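Local coordinates for transferrin binding protein B (Actinobacillus suis, PDB 3PQU) that probably captures host transferrin at the bacterial outer membrane, as a surface lipoprotein that serves iron acquisition, at residues A[114-119]-A[123-128]; A[89-94]-A[103-108]. One frame throughout, in Å; residues are numbered along the deposited sequence. Where two conformers were deposited one is given.

Contact 1: residues A[114-119]-A[123-128]; sequences KKRNLQ and SGYVFD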
loop_
_atom_site.group_PDB
_atom_site.type_symbol
_atom_site.label_atom_id
_atom_site.label_comp_id
_atom_site.label_asym_id
_atom_site.label_seq_id
_atom_site.Cartn_x
_atom_site.Cartn_y
_atom_site.Cartn_z
ATOM N N LYS A 114 -13.893 20.887 2.568
ATOM C CA LYS A 114 -12.594 20.641 1.936
ATOM C C LYS A 114 -11.427 20.853 2.908
ATOM O O LYS A 114 -10.262 20.939 2.496
ATOM C CB LYS A 114 -12.447 21.459 0.644
ATOM C CG LYS A 114 -13.598 21.210 -0.336
ATOM C CD LYS A 114 -13.348 21.801 -1.718
ATOM C CE LYS A 114 -13.597 23.306 -1.718
ATOM N NZ LYS A 114 -13.080 23.923 -2.964
ATOM N N LYS A 115 -11.747 20.935 4.200
ATOM C CA LYS A 115 -10.712 20.959 5.245
ATOM C C LYS A 115 -10.645 19.559 5.832
ATOM O O LYS A 115 -11.501 19.156 6.622
ATOM C CB LYS A 115 -11.043 21.985 6.340
ATOM C CG LYS A 115 -11.097 23.417 5.858
ATOM C CD LYS A 115 -11.590 24.373 6.956
ATOM C CE LYS A 115 -11.602 25.814 6.442
ATOM N NZ LYS A 115 -12.143 26.769 7.447
ATOM N N ARG A 116 -9.656 18.797 5.398
ATOM C CA ARG A 116 -9.602 17.381 5.734
ATOM C C ARG A 116 -8.208 17.071 6.252
ATOM O O ARG A 116 -7.263 16.904 5.484
ATOM C CB ARG A 116 -9.914 16.533 4.504
ATOM C CG ARG A 116 -11.250 16.869 3.825
ATOM C CD ARG A 116 -11.503 15.886 2.700
ATOM N NE ARG A 116 -12.771 16.120 2.010
ATOM C CZ ARG A 116 -13.284 15.291 1.111
ATOM N NH1 ARG A 116 -12.635 14.168 0.802
ATOM N NH2 ARG A 116 -14.437 15.590 0.519
ATOM N N ASN A 117 -8.096 16.979 7.562
ATOM C CA ASN A 117 -6.796 16.886 8.222
ATOM C C ASN A 117 -6.293 15.454 8.310
ATOM O O ASN A 117 -6.459 14.806 9.340
ATOM C CB ASN A 117 -6.879 17.496 9.629
ATOM C CG ASN A 117 -5.520 17.573 10.324
ATOM O OD1 ASN A 117 -4.507 17.921 9.712
ATOM N ND2 ASN A 117 -5.502 17.261 11.618
ATOM N N LEU A 118 -5.693 14.967 7.222
ATOM C CA LEU A 118 -5.089 13.636 7.190
ATOM C C LEU A 118 -3.602 13.798 6.989
ATOM O O LEU A 118 -3.165 14.740 6.327
ATOM C CB LEU A 118 -5.676 12.796 6.051
ATOM C CG LEU A 118 -7.191 12.643 6.142
ATOM C CD1 LEU A 118 -7.761 11.990 4.877
ATOM C CD2 LEU A 118 -7.518 11.842 7.386
ATOM N N GLN A 119 -2.819 12.886 7.550
ATOM C CA GLN A 119 -1.378 13.003 7.453
ATOM C C GLN A 119 -0.790 12.080 6.393
ATOM O O GLN A 119 0.230 12.398 5.790
ATOM C CB GLN A 119 -0.718 12.723 8.818
ATOM C CG GLN A 119 0.793 12.727 8.751
ATOM C CD GLN A 119 1.467 12.593 10.116
ATOM O OE1 GLN A 119 0.820 12.297 11.128
ATOM N NE2 GLN A 119 2.774 12.816 10.145
ATOM N N SER A 123 -7.805 12.049 -0.399
ATOM C CA SER A 123 -8.870 11.449 -1.187
ATOM C C SER A 123 -9.916 12.467 -1.546
ATOM O O SER A 123 -9.942 13.551 -0.976
ATOM C CB SER A 123 -9.539 10.288 -0.445
ATOM O OG SER A 123 -10.559 10.763 0.424
ATOM N N GLY A 124 -10.790 12.070 -2.479
ATOM C CA GLY A 124 -11.979 12.825 -2.847
ATOM C C GLY A 124 -11.991 13.101 -4.337
ATOM O O GLY A 124 -12.280 12.230 -5.160
ATOM N N TYR A 125 -11.656 14.333 -4.694
ATOM C CA TYR A 125 -11.811 14.764 -6.070
ATOM C C TYR A 125 -10.883 15.929 -6.373
ATOM O O TYR A 125 -10.402 16.636 -5.475
ATOM C CB TYR A 125 -13.271 15.147 -6.348
ATOM C CG TYR A 125 -13.852 16.088 -5.307
ATOM C CD1 TYR A 125 -13.494 17.443 -5.280
ATOM C CD2 TYR A 125 -14.740 15.625 -4.341
ATOM C CE1 TYR A 125 -14.018 18.326 -4.298
ATOM C CE2 TYR A 125 -15.276 16.496 -3.359
ATOM C CZ TYR A 125 -14.905 17.849 -3.358
ATOM O OH TYR A 125 -15.407 18.704 -2.405
ATOM N N VAL A 126 -10.605 16.080 -7.655
ATOM C CA VAL A 126 -9.840 17.204 -8.160
ATOM C C VAL A 126 -10.454 17.507 -9.516
ATOM O O VAL A 126 -10.680 16.600 -10.318
ATOM C CB VAL A 126 -8.350 16.844 -8.247
ATOM C CG1 VAL A 126 -8.168 15.439 -8.841
ATOM C CG2 VAL A 126 -7.576 17.897 -9.013
ATOM N N PHE A 127 -10.781 18.766 -9.762
ATOM C CA PHE A 127 -11.549 19.055 -10.968
ATOM C C PHE A 127 -11.515 20.505 -11.425
ATOM O O PHE A 127 -11.190 21.419 -10.653
ATOM C CB PHE A 127 -13.006 18.609 -10.753
ATOM C CG PHE A 127 -13.808 19.553 -9.877
ATOM C CD1 PHE A 127 -14.609 20.536 -10.445
ATOM C CD2 PHE A 127 -13.744 19.461 -8.485
ATOM C CE1 PHE A 127 -15.335 21.431 -9.633
ATOM C CE2 PHE A 127 -14.466 20.328 -7.673
ATOM C CZ PHE A 127 -15.267 21.318 -8.244
ATOM N N ASP A 128 -11.841 20.688 -12.703
ATOM C CA ASP A 128 -12.052 21.996 -13.309
ATOM C C ASP A 128 -13.570 22.163 -13.388
ATOM O O ASP A 128 -14.268 21.310 -13.931
ATOM C CB ASP A 128 -11.403 22.034 -14.708
ATOM C CG ASP A 128 -11.517 23.396 -15.391
ATOM O OD1 ASP A 128 -12.509 24.106 -15.181
ATOM O OD2 ASP A 128 -10.626 23.756 -16.179
HETATM O O HOH W 1 -10.161 12.977 2.123
HETATM O O HOH W 2 -16.522 17.558 -0.363
#

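Contact 2: residues A[89-94]-A[103-108]; sequences PHLKEL and IYHSHD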
loop_
_atom_site.group_PDB
_atom_site.type_symbol
_atom_site.label_atom_id
_atom_site.label_comp_id
_atom_site.label_asym_id
_atom_site.label_seq_id
_atom_site.Cartn_x
_atom_site.Cartn_y
_atom_site.Cartn_z
ATOM N N PRO A 89 -3.199 14.401 -7.508
ATOM C CA PRO A 89 -3.179 13.834 -8.867
ATOM C C PRO A 89 -3.849 14.744 -9.894
ATOM O O PRO A 89 -4.925 15.260 -9.612
ATOM C CB PRO A 89 -3.982 12.523 -8.721
ATOM C CG PRO A 89 -3.816 12.135 -7.279
ATOM C CD PRO A 89 -3.705 13.447 -6.499
ATOM N N HIS A 90 -3.223 14.927 -11.060
ATOM C CA HIS A 90 -3.789 15.722 -12.153
ATOM C C HIS A 90 -3.940 17.247 -11.897
ATOM O O HIS A 90 -4.329 17.984 -12.803
ATOM C CB HIS A 90 -5.114 15.103 -12.631
ATOM C CG HIS A 90 -4.958 13.728 -13.210
ATOM N ND1 HIS A 90 -4.531 13.509 -14.500
ATOM C CD2 HIS A 90 -5.135 12.501 -12.662
ATOM C CE1 HIS A 90 -4.466 12.209 -14.729
ATOM N NE2 HIS A 90 -4.833 11.576 -13.630
ATOM N N LEU A 91 -3.632 17.730 -10.694
ATOM C CA LEU A 91 -3.840 19.155 -10.394
ATOM C C LEU A 91 -3.069 20.071 -11.365
ATOM O O LEU A 91 -3.608 21.053 -11.882
ATOM C CB LEU A 91 -3.492 19.486 -8.936
ATOM C CG LEU A 91 -3.793 20.942 -8.530
ATOM C CD1 LEU A 91 -5.303 21.235 -8.586
ATOM C CD2 LEU A 91 -3.230 21.323 -7.155
ATOM N N LYS A 92 -1.814 19.732 -11.615
ATOM C CA LYS A 92 -0.968 20.478 -12.541
ATOM C C LYS A 92 -1.513 20.394 -13.963
ATOM O O LYS A 92 -1.597 21.405 -14.665
ATOM C CB LYS A 92 0.469 19.951 -12.505
ATOM C CG LYS A 92 1.364 20.500 -13.616
ATOM C CD LYS A 92 2.019 21.817 -13.224
ATOM C CE LYS A 92 2.764 22.446 -14.404
ATOM N NZ LYS A 92 3.547 21.443 -15.189
ATOM N N GLU A 93 -1.881 19.189 -14.391
ATOM C CA GLU A 93 -2.467 18.988 -15.711
ATOM C C GLU A 93 -3.707 19.859 -15.902
ATOM O O GLU A 93 -3.856 20.485 -16.937
ATOM C CB GLU A 93 -2.887 17.529 -15.913
ATOM C CG GLU A 93 -1.883 16.617 -16.579
ATOM C CD GLU A 93 -2.430 15.193 -16.731
ATOM O OE1 GLU A 93 -3.670 15.024 -16.830
ATOM O OE2 GLU A 93 -1.622 14.241 -16.745
ATOM N N LEU A 94 -4.619 19.844 -14.933
ATOM C CA LEU A 94 -5.856 20.626 -15.023
ATOM C C LEU A 94 -5.558 22.135 -15.084
ATOM O O LEU A 94 -6.162 22.866 -15.875
ATOM C CB LEU A 94 -6.777 20.317 -13.837
ATOM C CG LEU A 94 -7.411 18.913 -13.773
ATOM C CD1 LEU A 94 -8.243 18.769 -12.514
ATOM C CD2 LEU A 94 -8.286 18.636 -15.001
ATOM N N ILE A 103 -10.259 25.846 -10.560
ATOM C CA ILE A 103 -9.709 24.531 -10.226
ATOM C C ILE A 103 -9.869 24.317 -8.733
ATOM O O ILE A 103 -9.444 25.161 -7.913
ATOM C CB ILE A 103 -8.215 24.435 -10.561
ATOM C CG1 ILE A 103 -7.936 24.870 -12.006
ATOM C CG2 ILE A 103 -7.707 23.042 -10.307
ATOM C CD1 ILE A 103 -8.590 24.013 -13.053
ATOM N N TYR A 104 -10.486 23.195 -8.378
ATOM C CA TYR A 104 -10.746 22.864 -6.980
ATOM C C TYR A 104 -10.329 21.436 -6.648
ATOM O O TYR A 104 -10.279 20.572 -7.528
ATOM C CB TYR A 104 -12.239 23.040 -6.679
ATOM C CG TYR A 104 -12.741 24.455 -6.824
ATOM C CD1 TYR A 104 -12.381 25.444 -5.910
ATOM C CD2 TYR A 104 -13.579 24.807 -7.878
ATOM C CE1 TYR A 104 -12.841 26.759 -6.046
ATOM C CE2 TYR A 104 -14.049 26.111 -8.019
ATOM C CZ TYR A 104 -13.681 27.078 -7.096
ATOM O OH TYR A 104 -14.157 28.359 -7.233
ATOM N N HIS A 105 -10.032 21.180 -5.380
ATOM C CA HIS A 105 -9.889 19.798 -4.936
ATOM C C HIS A 105 -10.284 19.622 -3.465
ATOM O O HIS A 105 -10.360 20.586 -2.708
ATOM C CB HIS A 105 -8.501 19.230 -5.251
ATOM C CG HIS A 105 -7.408 19.804 -4.410
ATOM N ND1 HIS A 105 -7.013 19.238 -3.215
ATOM C CD2 HIS A 105 -6.620 20.893 -4.591
ATOM C CE1 HIS A 105 -6.033 19.958 -2.693
ATOM N NE2 HIS A 105 -5.773 20.968 -3.509
ATOM N N SER A 106 -10.568 18.381 -3.092
ATOM C CA SER A 106 -11.200 18.073 -1.834
ATOM C C SER A 106 -10.328 18.374 -0.609
ATOM O O SER A 106 -10.823 18.334 0.512
ATOM C CB SER A 106 -11.619 16.592 -1.817
ATOM O OG SER A 106 -10.508 15.780 -2.175
ATOM N N HIS A 107 -9.037 18.623 -0.807
ATOM C CA HIS A 107 -8.187 19.003 0.323
ATOM C C HIS A 107 -7.741 20.481 0.238
ATOM O O HIS A 107 -6.813 20.894 0.947
ATOM C CB HIS A 107 -6.951 18.079 0.441
ATOM C CG HIS A 107 -7.247 16.720 1.017
ATOM N ND1 HIS A 107 -6.922 16.373 2.309
ATOM C CD2 HIS A 107 -7.847 15.634 0.477
ATOM C CE1 HIS A 107 -7.300 15.125 2.539
ATOM N NE2 HIS A 107 -7.869 14.655 1.442
ATOM N N ASP A 108 -8.390 21.274 -0.613
ATOM C CA ASP A 108 -7.879 22.632 -0.883
ATOM C C ASP A 108 -8.170 23.625 0.243
ATOM O O ASP A 108 -7.718 24.764 0.210
ATOM C CB ASP A 108 -8.289 23.174 -2.273
ATOM C CG ASP A 108 -9.771 23.565 -2.368
ATOM O OD1 ASP A 108 -10.431 23.769 -1.336
ATOM O OD2 ASP A 108 -10.282 23.692 -3.495
#

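Contact 1: residues A[114-119]-A[123-128]
S123 is hydrogen-bonded to the guanidinium of R116 through a water, although its backbone O also lies close. Water 1 accepts a hydrogen bond from R116 NH1 (3.0 Å) and is also hydrogen-bonded to S123 OG (2.8 Å). The direct approach of R116 NH1 to S123 O, 3.3 Å, has too poor an angle to count as a bond. At G124 the chain turns a corner, and its CA lies 3.9 Å from R116 NH1. The positive phi of this residue (125°) belongs to a backbone shape suited to a residue without a side chain, and the guanidinium can lie close to its CA. Y125 comes next and reaches the loop with its phenol end: chi1 of 49° sets CG between the backbone N and the carbonyl carbon, and the ring carries OH to 3.7 Å from K114 CG. The aliphatic part of K114 passes the ring at its edge, CD near the ring plane. The Y125 ring and the R116 guanidinium stand 81° apart, which rules out a parallel stack. Water 2 joins them instead, lying in the plane of both groups, 3.0 Å from R116 NH2 as acceptor and 2.6 Å from Y125 OH. Two in-plane waters thus hold the end of an arginine chain that is extended from CG to NE, while D177 supplies its salt bridge. K114 NZ is paired with D108. Within the N-lobe handle region, loop 114-119 leads into strand 121-128, which lies between strands 103-105 and 150-157; L118 and S123 also touch strand 318-326.

Contact 2: residues A[89-94]-A[103-108]
The imidazole of H105 has D108 N over one face, 3.3 Å above the plane and offset toward the rim, while L91 CD1 approaches the same ring obliquely, 4.2 Å from H105 CD2. The H90 ring, at the N-cap position of the helix, is stacked with the ring of Y152 and receives E93 OE1 at its edge: the bond from H90 ND1 is 2.9 Å long and lies within 2° of the ring plane, although it meets the carboxylate 59° out of its own plane. E45 bonds NE2 of H90, so both ring nitrogens are engaged and the rotation of the ring is fixed. The Y104 ring has D108 OD2 at its edge, in plane. That same oxygen accepts the backbone N-H of H105 at 3.2 Å, across the type I turn from H105 to D108.

Between the segments the contact itself is apolar. L91 has CG anti to the backbone N (chi1 -176°), which swings the branched end toward the strand, with CD1 leading, 3.5 Å from I103 CG2 and tighter than usual for two carbons. The other branch of I103 serves L94: its CD1 is 4.2 Å from L94 CB and 3.9 Å from L94 O. One isoleucine therefore spans two leucines about one turn of the helix apart, a methyl to each.

Helix 91-97 is thereby laid against 103-105, an edge strand of a five-stranded antiparallel sheet in the N-lobe handle region. L94 reaches beyond it to V126 of strand 121-128 and D150 of strand 150-157.

In the fold
Followed from the N terminus, contact 2 comes first: helix 91-97 and the loop after it return the chain to strand 103-105, closing a short connection of eight residues, three of them the end of the helix. Contact 1 opens only after that, where the loop 114-119 folds back over the beginning of strand 121-128 with three residues between, so the two are in series and neither nests nor crosses. The centres of contacts 1 and 2 are about 9 Å apart. Strands 103-105 and 121-128, antiparallel neighbours in one sheet, bring them together, and a salt bridge and a probable S106-S123 hydrogen bond join them directly. Together they tie helix and loop to one edge of the handle sheet.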